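PDB 5X2G: CRISPR-associated endonuclease Cas9 from Campylobacter jejuni subsp. jejuni serotype O:2, which is an RNA-guided endonuclease of CRISPR immunity that cuts both strands of matching DNA, through HNH and RuvC-like domains in the natural protein. Local coordinates for residues G250-F255 against N401-A406; L497-T502 against V528-K533. One frame throughout, in Å; residues are numbered along the deposited sequence.

Contact 1: G250-F255 against N401-A406. With nucleotides of chain B; nucleotides of chain C.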
loop_
_atom_site.group_PDB
_atom_site.type_symbol
_atom_site.label_atom_id
_atom_site.label_comp_id
_atom_site.label_asym_id
_atom_site.label_seq_id
_atom_site.Cartn_x
_atom_site.Cartn_y
_atom_site.Cartn_z
ATOM N N GLY A 250 5.911 17.266 1.077
ATOM C CA GLY A 250 6.965 17.436 0.099
ATOM C C GLY A 250 7.824 18.658 0.373
ATOM O O GLY A 250 7.567 19.464 1.268
ATOM N N ASN A 251 8.872 18.794 -0.433
ATOM C CA ASN A 251 9.846 19.864 -0.284
ATOM C C ASN A 251 9.637 20.947 -1.336
ATOM O O ASN A 251 8.993 20.737 -2.367
ATOM C CB ASN A 251 11.274 19.319 -0.380
ATOM C CG ASN A 251 11.601 18.342 0.729
ATOM O OD1 ASN A 251 11.353 18.615 1.904
ATOM N ND2 ASN A 251 12.153 17.191 0.360
ATOM N N CYS A 252 10.202 22.116 -1.056
ATOM C CA CYS A 252 10.142 23.228 -1.993
ATOM C C CYS A 252 10.908 22.887 -3.263
ATOM O O CYS A 252 11.965 22.253 -3.217
ATOM C CB CYS A 252 10.718 24.487 -1.344
ATOM S SG CYS A 252 10.761 25.957 -2.396
ATOM N N SER A 253 10.365 23.304 -4.408
ATOM C CA SER A 253 11.028 23.070 -5.684
ATOM C C SER A 253 12.212 24.001 -5.919
ATOM O O SER A 253 13.006 23.749 -6.832
ATOM C CB SER A 253 10.020 23.198 -6.831
ATOM O OG SER A 253 9.273 24.398 -6.736
ATOM N N PHE A 254 12.353 25.063 -5.125
ATOM C CA PHE A 254 13.521 25.936 -5.167
ATOM C C PHE A 254 14.556 25.568 -4.111
ATOM O O PHE A 254 15.728 25.349 -4.436
ATOM C CB PHE A 254 13.105 27.399 -4.973
ATOM C CG PHE A 254 12.421 28.002 -6.162
ATOM C CD1 PHE A 254 13.080 28.115 -7.376
ATOM C CD2 PHE A 254 11.126 28.484 -6.058
ATOM C CE1 PHE A 254 12.454 28.683 -8.470
ATOM C CE2 PHE A 254 10.494 29.054 -7.148
ATOM C CZ PHE A 254 11.158 29.154 -8.355
ATOM N N PHE A 255 14.143 25.504 -2.849
ATOM C CA PHE A 255 15.012 25.149 -1.732
ATOM C C PHE A 255 14.589 23.760 -1.255
ATOM O O PHE A 255 13.716 23.619 -0.398
ATOM C CB PHE A 255 14.922 26.191 -0.621
ATOM C CG PHE A 255 15.096 27.606 -1.105
ATOM C CD1 PHE A 255 16.295 28.021 -1.660
ATOM C CD2 PHE A 255 14.060 28.521 -1.000
ATOM C CE1 PHE A 255 16.457 29.325 -2.107
ATOM C CE2 PHE A 255 14.216 29.826 -1.442
ATOM C CZ PHE A 255 15.415 30.228 -1.995
ATOM N N ASN A 401 3.548 24.409 -3.543
ATOM C CA ASN A 401 4.720 23.697 -4.031
ATOM C C ASN A 401 6.021 24.440 -3.758
ATOM O O ASN A 401 7.087 23.956 -4.149
ATOM C CB ASN A 401 4.579 23.408 -5.528
ATOM C CG ASN A 401 3.642 22.244 -5.813
ATOM O OD1 ASN A 401 3.748 21.181 -5.198
ATOM N ND2 ASN A 401 2.712 22.443 -6.742
ATOM N N ILE A 402 5.966 25.596 -3.093
ATOM C CA ILE A 402 7.155 26.322 -2.672
ATOM C C ILE A 402 7.055 26.595 -1.174
ATOM O O ILE A 402 5.993 26.468 -0.564
ATOM C CB ILE A 402 7.361 27.634 -3.458
ATOM C CG1 ILE A 402 6.138 28.543 -3.326
ATOM C CG2 ILE A 402 7.662 27.336 -4.920
ATOM C CD1 ILE A 402 6.186 29.745 -4.234
ATOM N N SER A 403 8.183 26.981 -0.589
ATOM C CA SER A 403 8.319 27.082 0.857
ATOM C C SER A 403 8.064 28.504 1.350
ATOM O O SER A 403 7.876 29.441 0.574
ATOM C CB SER A 403 9.712 26.629 1.286
ATOM O OG SER A 403 10.712 27.390 0.628
ATOM N N PHE A 404 8.065 28.649 2.680
ATOM C CA PHE A 404 8.038 29.977 3.284
ATOM C C PHE A 404 9.255 30.789 2.868
ATOM O O PHE A 404 9.142 31.982 2.559
ATOM C CB PHE A 404 7.978 29.868 4.808
ATOM C CG PHE A 404 6.598 29.636 5.352
ATOM C CD1 PHE A 404 5.482 30.099 4.673
ATOM C CD2 PHE A 404 6.418 28.962 6.549
ATOM C CE1 PHE A 404 4.211 29.889 5.177
ATOM C CE2 PHE A 404 5.153 28.748 7.057
ATOM C CZ PHE A 404 4.046 29.209 6.370
ATOM N N LYS A 405 10.433 30.157 2.861
ATOM C CA LYS A 405 11.657 30.861 2.494
ATOM C C LYS A 405 11.552 31.453 1.096
ATOM O O LYS A 405 12.022 32.570 0.850
ATOM C CB LYS A 405 12.854 29.914 2.588
ATOM C CG LYS A 405 14.184 30.561 2.245
ATOM C CD LYS A 405 15.311 29.539 2.232
ATOM C CE LYS A 405 16.624 30.184 1.820
ATOM N NZ LYS A 405 17.717 29.182 1.683
ATOM N N ALA A 406 10.930 30.723 0.167
ATOM C CA ALA A 406 10.733 31.255 -1.176
ATOM C C ALA A 406 9.646 32.323 -1.192
ATOM O O ALA A 406 9.765 33.327 -1.904
ATOM C CB ALA A 406 10.392 30.122 -2.144
ATOM P P A B 5 2.145 26.224 -6.906
ATOM O OP1 A B 5 2.121 26.036 -5.433
ATOM O OP2 A B 5 2.211 25.030 -7.788
ATOM O "O5'" A B 5 0.847 27.050 -7.317
ATOM C "C5'" A B 5 0.618 28.346 -6.788
ATOM C "C4'" A B 5 -0.549 29.015 -7.463
ATOM O "O4'" A B 5 -0.281 29.190 -8.879
ATOM C "C3'" A B 5 -1.853 28.243 -7.440
ATOM O "O3'" A B 5 -2.523 28.315 -6.196
ATOM C "C2'" A B 5 -2.614 28.867 -8.600
ATOM O "O2'" A B 5 -3.117 30.145 -8.243
ATOM C "C1'" A B 5 -1.486 29.064 -9.611
ATOM N N9 A B 5 -1.377 27.910 -10.522
ATOM C C8 A B 5 -0.404 26.941 -10.570
ATOM N N7 A B 5 -0.608 26.038 -11.499
ATOM C C5 A B 5 -1.797 26.436 -12.097
ATOM C C6 A B 5 -2.556 25.900 -13.153
ATOM N N6 A B 5 -2.221 24.797 -13.828
ATOM N N1 A B 5 -3.692 26.545 -13.498
ATOM C C2 A B 5 -4.036 27.652 -12.827
ATOM N N3 A B 5 -3.405 28.252 -11.821
ATOM C C4 A B 5 -2.280 27.586 -11.501
ATOM P P DA C 18 2.309 16.940 -0.193
ATOM O OP1 DA C 18 3.484 17.842 -0.189
ATOM O OP2 DA C 18 0.978 17.472 -0.564
ATOM O "O5'" DA C 18 2.643 15.694 -1.147
ATOM C "C5'" DA C 18 3.848 14.955 -0.955
ATOM C "C4'" DA C 18 3.962 13.825 -1.965
ATOM O "O4'" DA C 18 3.035 12.762 -1.626
ATOM C "C3'" DA C 18 3.610 14.209 -3.384
ATOM O "O3'" DA C 18 4.745 14.763 -4.027
ATOM C "C2'" DA C 18 3.217 12.864 -3.985
ATOM C "C1'" DA C 18 2.499 12.198 -2.813
ATOM N N9 DA C 18 1.055 12.412 -2.812
ATOM C C8 DA C 18 0.375 13.412 -2.173
ATOM N N7 DA C 18 -0.924 13.359 -2.341
ATOM C C5 DA C 18 -1.112 12.248 -3.145
ATOM C C6 DA C 18 -2.270 11.651 -3.683
ATOM N N6 DA C 18 -3.504 12.122 -3.474
ATOM N N1 DA C 18 -2.109 10.548 -4.446
ATOM C C2 DA C 18 -0.873 10.082 -4.656
ATOM N N3 DA C 18 0.288 10.554 -4.200
ATOM C C4 DA C 18 0.097 11.649 -3.445
ATOM P P A B 4 6.601 24.192 -9.671
ATOM O OP1 A B 4 6.960 23.775 -8.293
ATOM O OP2 A B 4 5.906 23.238 -10.574
ATOM O "O5'" A B 4 5.703 25.503 -9.573
ATOM C "C5'" A B 4 6.119 26.599 -8.776
ATOM C "C4'" A B 4 5.156 27.751 -8.870
ATOM O "O4'" A B 4 5.157 28.305 -10.215
ATOM C "C3'" A B 4 3.694 27.430 -8.631
ATOM O "O3'" A B 4 3.357 27.217 -7.273
ATOM C "C2'" A B 4 3.012 28.627 -9.269
ATOM O "O2'" A B 4 3.181 29.781 -8.461
ATOM C "C1'" A B 4 3.863 28.792 -10.525
ATOM N N9 A B 4 3.297 27.982 -11.619
ATOM C C8 A B 4 3.662 26.724 -12.035
ATOM N N7 A B 4 2.925 26.263 -13.019
ATOM C C5 A B 4 2.007 27.279 -13.254
ATOM C C6 A B 4 0.950 27.414 -14.171
ATOM N N6 A B 4 0.622 26.481 -15.067
ATOM N N1 A B 4 0.231 28.559 -14.138
ATOM C C2 A B 4 0.557 29.498 -13.242
ATOM N N3 A B 4 1.526 29.487 -12.331
ATOM C C4 A B 4 2.221 28.338 -12.391
HETATM O O HOH W 1 7.882 21.121 -4.963
#
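Lys405 leaves its helix with CG opposite the backbone N (chi1 -179°) and the rest of its chain extended, and so crosses one face of the Phe255 ring at about a right angle, CD and NZ both over it; Cys252, its SG likewise opposite the backbone N, brings its sulfur in beside Ser403. Lys405 CD makes a CH-pi contact, 3.8 Å from the centroid of the Phe255 ring, and NZ stands 4.1 Å from the same centroid, a cation-pi pair 21° off the ring normal. Phe254 CB sits over the opposite face, and Ser403 OG and Ala406 N meet the ring at its edge. Cys252 SG is gripped from its own segment, accepting from Phe254 N at 3.3 Å and Phe255 N at 3.4 Å; this ties the turn of 252-255 around the sulfur, which also packs on Ile402 CB and Ala406 CB. Phe254 and Ile402 lie alongside one another, pointing the same way, and the ring continues onto Tyr420 and Cys424 of helix 420-427. Between the backbones, Ser253 N gives a weak hydrogen bond to Asn401 O, and a water bridges Asn251 O and Asn401 O.

The far end of the contact is turned to nucleic acid. Asn401 holds one phosphate of A5 of chain B with two donors, its backbone N on OP1 and ND2 on OP2, the latter at 2.8 Å. Ser253 OG donates to OP1 of A4 of chain B, and Gly250 N to OP1 of DA18 of chain C, 2.8 Å away. Ser403, whose OG accepts a weak bond from Ala406 N, is the N-cap of helix 404-415. Two loops joined at a helix start thus form a site for the sugar-phosphate backbone, using both main-chain and side-chain donors.

Contact 2: L497-T502 against V528-K533; sequences LVLNYT and VHVEAK
Leu499 overlaps Val530 by sliding past it in the opposite direction, its CG 3.7 Å from Val530 CG1. The CB of Leu499 points toward the strand, and a trans first torsion (chi1 180°) extends the branch to reach it; CD1 then goes beyond the valine to Ala532, 3.7 Å from Ala532 CB and 3.6 Å from Ala532 N. One turn on, Thr502 meets the other branch of the valine, CG2 to Val530 CG2 at 3.9 Å, the two side chains crossing at about a right angle. Val530 therefore has one methyl against each of two successive helix turns. The threonine hydroxyl faces elsewhere: OG1 donates to Val498 O at 2.8 Å, on the opposite face of that carbonyl from Thr502 N, and is also hydrogen-bonded to Tyr465 OH. Phe508 and Lys503 add to the packing on Val530.

Over segments 497-502 and 530-533 the axes approach to 8.5 Å and run nearly antiparallel, at 167°. Strand 530-534 is an edge strand of the five-stranded mixed sheet, parallel to its neighbour 481-486, and helix 492-505 covers it: the beta-alpha-beta crossover of the RNase H fold, here in the RuvC-like nuclease domain.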
loop_
_atom_site.group_PDB
_atom_site.type_symbol
_atom_site.label_atom_id
_atom_site.label_comp_id
_atom_site.label_asym_id
_atom_site.label_seq_id
_atom_site.Cartn_x
_atom_site.Cartn_y
_atom_site.Cartn_z
ATOM N N LEU A 497 8.362 10.187 -16.667
ATOM C CA LEU A 497 9.168 10.217 -15.451
ATOM C C LEU A 497 10.525 9.562 -15.678
ATOM O O LEU A 497 11.565 10.109 -15.288
ATOM C CB LEU A 497 8.417 9.520 -14.317
ATOM C CG LEU A 497 9.110 9.457 -12.957
ATOM C CD1 LEU A 497 9.241 10.847 -12.347
ATOM C CD2 LEU A 497 8.354 8.525 -12.026
ATOM N N VAL A 498 10.531 8.385 -16.308
ATOM C CA VAL A 498 11.779 7.678 -16.580
ATOM C C VAL A 498 12.663 8.485 -17.519
ATOM O O VAL A 498 13.896 8.437 -17.423
ATOM C CB VAL A 498 11.468 6.275 -17.142
ATOM C CG1 VAL A 498 12.724 5.610 -17.676
ATOM C CG2 VAL A 498 10.825 5.409 -16.067
ATOM N N LEU A 499 12.056 9.250 -18.429
ATOM C CA LEU A 499 12.834 10.083 -19.340
ATOM C C LEU A 499 13.579 11.177 -18.581
ATOM O O LEU A 499 14.794 11.343 -18.747
ATOM C CB LEU A 499 11.916 10.680 -20.407
ATOM C CG LEU A 499 12.531 11.598 -21.467
ATOM C CD1 LEU A 499 11.897 11.326 -22.819
ATOM C CD2 LEU A 499 12.363 13.067 -21.088
ATOM N N ASN A 500 12.867 11.935 -17.739
ATOM C CA ASN A 500 13.515 12.977 -16.947
ATOM C C ASN A 500 14.509 12.387 -15.955
ATOM O O ASN A 500 15.540 13.004 -15.666
ATOM C CB ASN A 500 12.462 13.810 -16.213
ATOM C CG ASN A 500 11.610 14.638 -17.155
ATOM O OD1 ASN A 500 12.075 15.083 -18.204
ATOM N ND2 ASN A 500 10.353 14.851 -16.783
ATOM N N TYR A 501 14.202 11.205 -15.416
ATOM C CA TYR A 501 15.138 10.481 -14.561
ATOM C C TYR A 501 16.472 10.266 -15.269
ATOM O O TYR A 501 17.540 10.562 -14.717
ATOM C CB TYR A 501 14.495 9.149 -14.160
ATOM C CG TYR A 501 15.297 8.185 -13.301
ATOM C CD1 TYR A 501 16.376 8.603 -12.529
ATOM C CD2 TYR A 501 14.950 6.840 -13.259
ATOM C CE1 TYR A 501 17.088 7.695 -11.746
ATOM C CE2 TYR A 501 15.647 5.936 -12.488
ATOM C CZ TYR A 501 16.714 6.360 -11.733
ATOM O OH TYR A 501 17.394 5.435 -10.970
ATOM N N THR A 502 16.427 9.780 -16.509
ATOM C CA THR A 502 17.644 9.393 -17.213
ATOM C C THR A 502 18.417 10.603 -17.726
ATOM O O THR A 502 19.651 10.633 -17.645
ATOM C CB THR A 502 17.294 8.454 -18.369
ATOM O OG1 THR A 502 16.457 7.396 -17.884
ATOM C CG2 THR A 502 18.553 7.852 -18.979
ATOM N N VAL A 528 20.502 16.629 -26.736
ATOM C CA VAL A 528 19.399 15.730 -26.413
ATOM C C VAL A 528 19.809 14.277 -26.628
ATOM O O VAL A 528 20.156 13.877 -27.740
ATOM C CB VAL A 528 18.147 16.065 -27.242
ATOM C CG1 VAL A 528 17.041 15.052 -26.971
ATOM C CG2 VAL A 528 17.675 17.479 -26.937
ATOM N N HIS A 529 19.765 13.491 -25.556
ATOM C CA HIS A 529 20.139 12.084 -25.607
ATOM C C HIS A 529 18.996 11.133 -25.297
ATOM O O HIS A 529 18.975 10.023 -25.835
ATOM C CB HIS A 529 21.295 11.802 -24.635
ATOM C CG HIS A 529 22.543 12.568 -24.943
ATOM N ND1 HIS A 529 23.602 12.018 -25.631
ATOM C CD2 HIS A 529 22.898 13.845 -24.663
ATOM C CE1 HIS A 529 24.558 12.921 -25.759
ATOM N NE2 HIS A 529 24.155 14.038 -25.180
ATOM N N VAL A 530 18.051 11.529 -24.453
ATOM C CA VAL A 530 16.910 10.691 -24.106
ATOM C C VAL A 530 15.695 11.215 -24.857
ATOM O O VAL A 530 15.264 12.354 -24.643
ATOM C CB VAL A 530 16.663 10.674 -22.591
ATOM C CG1 VAL A 530 15.600 9.645 -22.245
ATOM C CG2 VAL A 530 17.959 10.382 -21.849
ATOM N N GLU A 531 15.147 10.389 -25.743
ATOM C CA GLU A 531 13.983 10.743 -26.537
ATOM C C GLU A 531 12.834 9.796 -26.225
ATOM O O GLU A 531 13.041 8.613 -25.939
ATOM C CB GLU A 531 14.296 10.698 -28.037
ATOM C CG GLU A 531 15.339 11.708 -28.489
ATOM C CD GLU A 531 15.649 11.601 -29.970
ATOM O OE1 GLU A 531 15.233 10.603 -30.595
ATOM O OE2 GLU A 531 16.308 12.516 -30.509
ATOM N N ALA A 532 11.618 10.329 -26.279
ATOM C CA ALA A 532 10.410 9.532 -26.129
ATOM C C ALA A 532 9.829 9.226 -27.503
ATOM O O ALA A 532 9.783 10.096 -28.378
ATOM C CB ALA A 532 9.375 10.256 -25.267
ATOM N N LYS A 533 9.399 7.983 -27.692
ATOM C CA LYS A 533 8.777 7.542 -28.933
ATOM C C LYS A 533 7.284 7.364 -28.699
ATOM O O LYS A 533 6.876 6.731 -27.719
ATOM C CB LYS A 533 9.405 6.241 -29.432
#

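Overall arrangement
Contact 1 closes along the chain before contact 2 opens; their centres are 25 Å apart and their nearest atoms about 13 Å, without touching. Both sit close to nucleic acid but in different ways. The 250-255/401-406 pair holds phosphates of guide and DNA directly and lies away from the annotated nuclease sites. In contact 2 the packing is internal, although Asn500, on the same helix, donates to an RNA phosphate. It lies close to the predicted magnesium site of the RuvC-like domain: the side chain of Ala532 is about 8 Å from that of Glu485 and about 11 Å from that of Asp14.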